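Local coordinates for periplasmic solute binding protein (PDB 4RY1) that probably binds a sugar in the periplasm as the solute-binding component of an ABC-type transporter, at residues I195-S198 with R199-R203; P326-P329 with K330-K333; Q150-G153 with D154-P158. All coordinates share one frame; numbering follows the deposited sequence.

Contact 1 of 3, residues I195-S198 with R199-R203; sequences IAYS and RDQVR
Ser198 and Gln201 exchange hydrogen bonds in both directions, which makes the start of the helix that begins at Arg199 a capping box with Ser198 as N-cap. In one direction the backbone N of Gln201 donates to OG of Ser198 over 3.0 Å. The serine hydroxyl is brought there by a chi1 of 66°, which sets OG between the backbone N and the carbonyl carbon. In the other, Ser198 N meets OE1 of Gln201 at 2.9 Å, nearly straight at 167° and on a lone pair in the plane of the amide. The glutamine takes the part more often played by glutamate: with CG beside its own backbone N, its extended chain runs alongside the serine, CG passing 3.3 Å from Ser198 OG. A water bridges OE1 of Gln201 to the carbonyl O of Ala196, so this amide oxygen is gripped by the backbone N and the water together. The first helical turn closes with Val202 N on Ser198 O at 3.0 Å.

Tyr197 and Val202 add an apolar flank, CB of Tyr197 lying 3.7 Å from CG2 of Val202. The same methyl sits at the edge of the tyrosine ring and also reaches CG2 of Ile195 at 4.0 Å. Tyr197 CB touches CB of Gln201 as well, at 3.6 Å. On the outer side, Arg199 grips OD1 of Asp200 side-on through NE and NH1.

The cap joins strand 194-195 to helix 199-214. Tyr197 and Gln201 pack on Met179 of helix 169-183, whereas Ile195 rests on Leu399 and Ala402 of helix 391-409, and Arg203 forms a salt bridge with Asp396.

Contact 2 of 3, residues P326-P329 with K330-K333; sequences PANP and KAQK
Asn328 O accepts from Gln332 N at 3.1 Å and Pro329 O from Lys333 N at 2.9 Å, so consecutive i to i+4 backbone bonds establish the first turn of the helix directly after Asn328; a further bond from Ala331 N to Asn328 O is weak.

Asn328 is the N-cap. Its OD1 accepts from Lys330 N at 2.9 Å, a bond bent to 146°, with the N-H arriving from well above the amide plane and not on a lone pair. A chi1 of -175° turns CG away from the residue's own N and leaves OD1 over the start of the helix. The other end of the amide is held as well, ND2 being hydrogen-bonded to OG of Ser311, so both polar atoms have partners and the rotation of the group is fixed. CB and CG of Lys330 pass beside OD1 before the lysine chain extends outward.

A second link reaches back past the cap. NE2 of Gln332 donates to the carbonyl O of Pro326 over 2.7 Å, nearly straight at 169°; the acceptor lies in the glutamine amide plane, although the donor is somewhat tilted from the plane of the proline carbonyl. Along the way, CG of Gln332 passes 4.0 Å from CD of the Pro326 ring. Next to it, CB of Pro326 packs on CB of Ala331 at 3.6 Å, giving the turn an apolar side.

An asparagine N-cap followed by proline at the first helical position is a classic helix start, since that position needs no N-H donor within the helix. Here it starts helix 329-337, after the loop that follows helix 313-319.

Contact 3 of 3, residues Q150-G153 with D154-P158; sequences QKLG and DSYYP
Leu152 and Tyr156 meet with their side chains crossing at about a right angle, CB of the leucine 3.6 Å from CG of the tyrosine. The leucine continues across the near end of the ring, where its CD1 is 3.9 Å from CD2 of Tyr156. With chi1 at -71°, the tyrosine has CG beside its backbone N, which turns the ring back toward the helix that it follows. CD1 of the ring also comes within 3.4 Å of the carbonyl O of Leu152, approached obliquely, while the carbonyl O of Gly153 lies at the ring's edge.

The turn between the two residues brings them together. Gly153 leaves the helix with phi at 120°, an angle suited to glycine, and opens a type I beta turn closed by Tyr156 N donating to Gly153 O at 3.1 Å. This bond is nearly straight at hydrogen, 164°, although the donor stands above the carbonyl plane.

Both side chains also rest on Thr126 of helix 124-130. Between the two segments, then, a single backbone hydrogen bond closes the reversal and apolar contact with Leu152 helps to place the ring; the contact rests on these two, with no charged pair between the segments.

Following the chain from the N terminus, contact 3 comes first, turning the chain as it leaves helix 138-152 for the loop that leads to helix 169-183. Contact 1 starts at the end of strand 194-195, the second strand of a small hairpin with 188-189, and leads into helix 199-214. Contact 2 lies much later, between helices 313-319 and 329-337. Each closes a short local turn; the three run in series, neither nested nor crossing. The centres of contacts 1 and 3 are about 33 Å apart, those of contacts 1 and 2 about 40 Å, and those of contacts 2 and 3 about 41 Å. Contacts 1 and 2 occupy opposite sides of the chain's centre.

Contact 1 of 3, residues I195-S198 with R199-R203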
loop_
_atom_site.group_PDB
_atom_site.type_symbol
_atom_site.label_atom_id
_atom_site.label_comp_id
_atom_site.label_asym_id
_atom_site.label_seq_id
_atom_site.Cartn_x
_atom_site.Cartn_y
_atom_site.Cartn_z
ATOM N N ILE A 195 12.880 6.856 -15.781
ATOM C CA ILE A 195 13.238 7.318 -14.454
ATOM C C ILE A 195 13.527 8.836 -14.546
ATOM O O ILE A 195 14.220 9.303 -15.455
ATOM C CB ILE A 195 14.455 6.532 -13.902
ATOM C CG1 ILE A 195 14.103 5.061 -13.632
ATOM C CG2 ILE A 195 15.016 7.186 -12.644
ATOM C CD1 ILE A 195 13.122 4.835 -12.495
ATOM N N ALA A 196 12.948 9.594 -13.625
ATOM C CA ALA A 196 13.110 11.054 -13.566
ATOM C C ALA A 196 14.413 11.489 -12.878
ATOM O O ALA A 196 14.939 12.585 -13.124
ATOM C CB ALA A 196 11.925 11.692 -12.863
ATOM N N TYR A 197 14.902 10.644 -11.980
ATOM C CA TYR A 197 16.188 10.894 -11.312
ATOM C C TYR A 197 17.325 10.866 -12.332
ATOM O O TYR A 197 17.353 10.037 -13.237
ATOM C CB TYR A 197 16.471 9.864 -10.202
ATOM C CG TYR A 197 15.497 9.803 -9.044
ATOM C CD1 TYR A 197 14.616 10.829 -8.757
ATOM C CD2 TYR A 197 15.483 8.696 -8.215
ATOM C CE1 TYR A 197 13.725 10.745 -7.689
ATOM C CE2 TYR A 197 14.603 8.601 -7.156
ATOM C CZ TYR A 197 13.727 9.621 -6.889
ATOM O OH TYR A 197 12.864 9.485 -5.835
ATOM N N SER A 198 18.248 11.805 -12.184
ATOM C CA SER A 198 19.511 11.756 -12.913
ATOM C C SER A 198 20.346 10.546 -12.485
ATOM O O SER A 198 20.071 9.900 -11.463
ATOM C CB SER A 198 20.319 13.017 -12.620
ATOM O OG SER A 198 20.708 13.049 -11.249
ATOM N N ARG A 199 21.389 10.262 -13.251
ATOM C CA ARG A 199 22.320 9.197 -12.885
ATOM C C ARG A 199 22.806 9.408 -11.446
ATOM O O ARG A 199 22.863 8.471 -10.650
ATOM C CB ARG A 199 23.514 9.160 -13.830
ATOM C CG ARG A 199 24.618 8.214 -13.368
ATOM C CD ARG A 199 25.972 8.636 -13.908
ATOM N NE ARG A 199 26.533 9.771 -13.179
ATOM C CZ ARG A 199 27.715 10.312 -13.458
ATOM N NH1 ARG A 199 28.162 11.344 -12.756
ATOM N NH2 ARG A 199 28.456 9.813 -14.442
ATOM N N ASP A 200 23.168 10.645 -11.116
ATOM C CA ASP A 200 23.619 10.999 -9.756
ATOM C C ASP A 200 22.565 10.796 -8.667
ATOM O O ASP A 200 22.860 10.341 -7.558
ATOM C CB ASP A 200 24.138 12.440 -9.722
ATOM C CG ASP A 200 25.559 12.559 -10.252
ATOM O OD1 ASP A 200 26.131 11.529 -10.691
ATOM O OD2 ASP A 200 26.097 13.688 -10.246
ATOM N N GLN A 201 21.329 11.122 -8.989
ATOM C CA GLN A 201 20.225 10.927 -8.042
ATOM C C GLN A 201 19.887 9.451 -7.765
ATOM O O GLN A 201 19.567 9.086 -6.636
ATOM C CB GLN A 201 19.006 11.699 -8.518
ATOM C CG GLN A 201 19.200 13.189 -8.317
ATOM C CD GLN A 201 18.105 14.025 -8.951
ATOM O OE1 GLN A 201 17.626 13.721 -10.051
ATOM N NE2 GLN A 201 17.732 15.101 -8.274
ATOM N N VAL A 202 19.987 8.620 -8.787
ATOM C CA VAL A 202 19.833 7.159 -8.624
ATOM C C VAL A 202 20.957 6.635 -7.716
ATOM O O VAL A 202 20.728 5.815 -6.838
ATOM C CB VAL A 202 19.791 6.412 -9.957
ATOM C CG1 VAL A 202 19.685 4.924 -9.722
ATOM C CG2 VAL A 202 18.595 6.899 -10.780
ATOM N N ARG A 203 22.178 7.118 -7.911
ATOM C CA ARG A 203 23.257 6.787 -6.950
ATOM C C ARG A 203 22.984 7.177 -5.502
ATOM O O ARG A 203 23.292 6.433 -4.572
ATOM C CB ARG A 203 24.553 7.437 -7.369
ATOM C CG ARG A 203 25.161 6.718 -8.528
ATOM C CD ARG A 203 26.282 7.540 -9.128
ATOM N NE ARG A 203 26.811 6.872 -10.307
ATOM C CZ ARG A 203 27.945 7.213 -10.909
ATOM N NH1 ARG A 203 28.673 8.229 -10.456
ATOM N NH2 ARG A 203 28.351 6.539 -11.975
HETATM O O HOH W 1 16.760 15.022 -12.172
#

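Contact 2 of 3, residues P326-P329 with K330-K333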
loop_
_atom_site.group_PDB
_atom_site.type_symbol
_atom_site.label_atom_id
_atom_site.label_comp_id
_atom_site.label_asym_id
_atom_site.label_seq_id
_atom_site.Cartn_x
_atom_site.Cartn_y
_atom_site.Cartn_z
ATOM N N PRO A 326 -12.871 4.048 5.611
ATOM C CA PRO A 326 -13.720 4.195 4.411
ATOM C C PRO A 326 -13.505 5.486 3.655
ATOM O O PRO A 326 -13.409 6.562 4.260
ATOM C CB PRO A 326 -15.116 4.167 4.988
ATOM C CG PRO A 326 -14.985 3.239 6.147
ATOM C CD PRO A 326 -13.648 3.513 6.744
ATOM N N ALA A 327 -13.459 5.363 2.332
ATOM C CA ALA A 327 -13.322 6.516 1.459
ATOM C C ALA A 327 -14.504 7.483 1.583
ATOM O O ALA A 327 -14.345 8.697 1.474
ATOM C CB ALA A 327 -13.174 6.049 0.013
ATOM N N ASN A 328 -15.698 6.942 1.791
ATOM C CA ASN A 328 -16.906 7.771 1.948
ATOM C C ASN A 328 -16.894 8.394 3.349
ATOM O O ASN A 328 -16.944 7.656 4.329
ATOM C CB ASN A 328 -18.148 6.900 1.801
ATOM C CG ASN A 328 -19.431 7.718 1.822
ATOM O OD1 ASN A 328 -19.444 8.845 2.326
ATOM N ND2 ASN A 328 -20.488 7.199 1.210
ATOM N N PRO A 329 -16.834 9.743 3.465
ATOM C CA PRO A 329 -16.779 10.322 4.809
ATOM C C PRO A 329 -18.001 9.981 5.668
ATOM O O PRO A 329 -17.871 9.935 6.879
ATOM C CB PRO A 329 -16.685 11.842 4.564
ATOM C CG PRO A 329 -17.119 12.048 3.167
ATOM C CD PRO A 329 -16.842 10.778 2.413
ATOM N N LYS A 330 -19.161 9.752 5.064
ATOM C CA LYS A 330 -20.357 9.382 5.842
ATOM C C LYS A 330 -20.176 8.014 6.479
ATOM O O LYS A 330 -20.677 7.743 7.567
ATOM C CB LYS A 330 -21.613 9.393 4.975
ATOM C CG LYS A 330 -21.915 10.767 4.421
ATOM C CD LYS A 330 -23.150 10.710 3.551
ATOM C CE LYS A 330 -23.649 12.104 3.230
ATOM N NZ LYS A 330 -24.750 12.004 2.236
ATOM N N ALA A 331 -19.466 7.137 5.777
ATOM C CA ALA A 331 -19.161 5.810 6.299
ATOM C C ALA A 331 -18.193 5.916 7.468
ATOM O O ALA A 331 -18.407 5.262 8.515
ATOM C CB ALA A 331 -18.617 4.905 5.203
ATOM N N GLN A 332 -17.181 6.776 7.343
ATOM C CA GLN A 332 -16.298 7.011 8.488
ATOM C C GLN A 332 -17.085 7.547 9.670
ATOM O O GLN A 332 -16.836 7.116 10.788
ATOM C CB GLN A 332 -15.169 7.995 8.204
ATOM C CG GLN A 332 -14.074 7.405 7.367
ATOM C CD GLN A 332 -12.884 8.336 7.219
ATOM O OE1 GLN A 332 -12.472 9.026 8.159
ATOM N NE2 GLN A 332 -12.293 8.320 6.046
ATOM N N LYS A 333 -17.991 8.498 9.429
ATOM C CA LYS A 333 -18.730 9.112 10.543
ATOM C C LYS A 333 -19.528 8.040 11.263
ATOM O O LYS A 333 -19.562 8.011 12.506
ATOM C CB LYS A 333 -19.624 10.257 10.049
ATOM C CG LYS A 333 -20.561 10.836 11.098
ATOM C CD LYS A 333 -19.960 11.668 12.213
ATOM C CE LYS A 333 -21.024 12.590 12.857
ATOM N NZ LYS A 333 -22.372 12.005 13.166
#

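Contact 3 of 3, residues Q150-G153 with D154-P158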
loop_
_atom_site.group_PDB
_atom_site.type_symbol
_atom_site.label_atom_id
_atom_site.label_comp_id
_atom_site.label_asym_id
_atom_site.label_seq_id
_atom_site.Cartn_x
_atom_site.Cartn_y
_atom_site.Cartn_z
ATOM N N GLN A 150 24.211 -1.048 20.052
ATOM C CA GLN A 150 25.072 -1.024 21.240
ATOM C C GLN A 150 24.275 -1.369 22.498
ATOM O O GLN A 150 24.724 -2.135 23.365
ATOM C CB GLN A 150 25.749 0.342 21.405
ATOM C CG GLN A 150 26.604 0.473 22.673
ATOM C CD GLN A 150 27.759 -0.516 22.741
ATOM O OE1 GLN A 150 28.331 -0.901 21.719
ATOM N NE2 GLN A 150 28.119 -0.917 23.956
ATOM N N LYS A 151 23.090 -0.798 22.600
ATOM C CA LYS A 151 22.306 -0.886 23.826
ATOM C C LYS A 151 21.521 -2.194 23.959
ATOM O O LYS A 151 21.438 -2.780 25.045
ATOM C CB LYS A 151 21.372 0.315 23.960
ATOM C CG LYS A 151 20.586 0.296 25.256
ATOM C CD LYS A 151 20.640 1.618 25.992
ATOM C CE LYS A 151 20.066 1.462 27.389
ATOM N NZ LYS A 151 19.464 2.727 27.886
ATOM N N LEU A 152 20.952 -2.653 22.856
ATOM C CA LEU A 152 20.060 -3.807 22.898
ATOM C C LEU A 152 20.688 -5.050 22.288
ATOM O O LEU A 152 20.325 -6.178 22.639
ATOM C CB LEU A 152 18.747 -3.473 22.185
ATOM C CG LEU A 152 17.889 -2.398 22.856
ATOM C CD1 LEU A 152 16.534 -2.352 22.167
ATOM C CD2 LEU A 152 17.713 -2.635 24.352
ATOM N N GLY A 153 21.602 -4.830 21.360
ATOM C CA GLY A 153 22.295 -5.913 20.702
ATOM C C GLY A 153 22.068 -5.912 19.206
ATOM O O GLY A 153 21.150 -5.289 18.692
ATOM N N ASP A 154 22.919 -6.659 18.516
ATOM C CA ASP A 154 22.915 -6.762 17.058
ATOM C C ASP A 154 21.583 -7.275 16.454
ATOM O O ASP A 154 21.313 -7.059 15.279
ATOM C CB ASP A 154 24.076 -7.663 16.638
ATOM C CG ASP A 154 24.381 -7.562 15.181
ATOM O OD1 ASP A 154 24.459 -6.408 14.677
ATOM O OD2 ASP A 154 24.576 -8.591 14.566
ATOM N N SER A 155 20.764 -7.959 17.253
ATOM C CA SER A 155 19.450 -8.453 16.771
ATOM C C SER A 155 18.392 -7.365 16.613
ATOM O O SER A 155 17.378 -7.586 15.959
ATOM C CB SER A 155 18.883 -9.507 17.721
ATOM O OG SER A 155 19.592 -10.718 17.619
ATOM N N TYR A 156 18.616 -6.220 17.266
ATOM C CA TYR A 156 17.626 -5.144 17.373
ATOM C C TYR A 156 17.830 -4.021 16.381
ATOM O O TYR A 156 18.925 -3.489 16.257
ATOM C CB TYR A 156 17.663 -4.571 18.788
ATOM C CG TYR A 156 17.079 -5.556 19.780
ATOM C CD1 TYR A 156 17.856 -6.562 20.351
ATOM C CD2 TYR A 156 15.732 -5.508 20.107
ATOM C CE1 TYR A 156 17.301 -7.482 21.242
ATOM C CE2 TYR A 156 15.167 -6.417 20.977
ATOM C CZ TYR A 156 15.951 -7.402 21.549
ATOM O OH TYR A 156 15.379 -8.298 22.429
ATOM N N TYR A 157 16.735 -3.634 15.721
ATOM C CA TYR A 157 16.778 -2.620 14.667
ATOM C C TYR A 157 15.602 -1.661 14.804
ATOM O O TYR A 157 14.487 -2.094 15.100
ATOM C CB TYR A 157 16.678 -3.259 13.276
ATOM C CG TYR A 157 17.795 -4.211 12.900
ATOM C CD1 TYR A 157 17.779 -5.527 13.334
ATOM C CD2 TYR A 157 18.851 -3.799 12.105
ATOM C CE1 TYR A 157 18.789 -6.414 12.978
ATOM C CE2 TYR A 157 19.875 -4.675 11.739
ATOM C CZ TYR A 157 19.837 -5.981 12.186
ATOM O OH TYR A 157 20.826 -6.837 11.794
ATOM N N PRO A 158 15.839 -0.374 14.525
ATOM C CA PRO A 158 14.751 0.613 14.470
ATOM C C PRO A 158 13.592 0.252 13.545
ATOM O O PRO A 158 12.428 0.567 13.837
ATOM C CB PRO A 158 15.465 1.865 13.930
ATOM C CG PRO A 158 16.835 1.749 14.498
ATOM C CD PRO A 158 17.163 0.288 14.436
#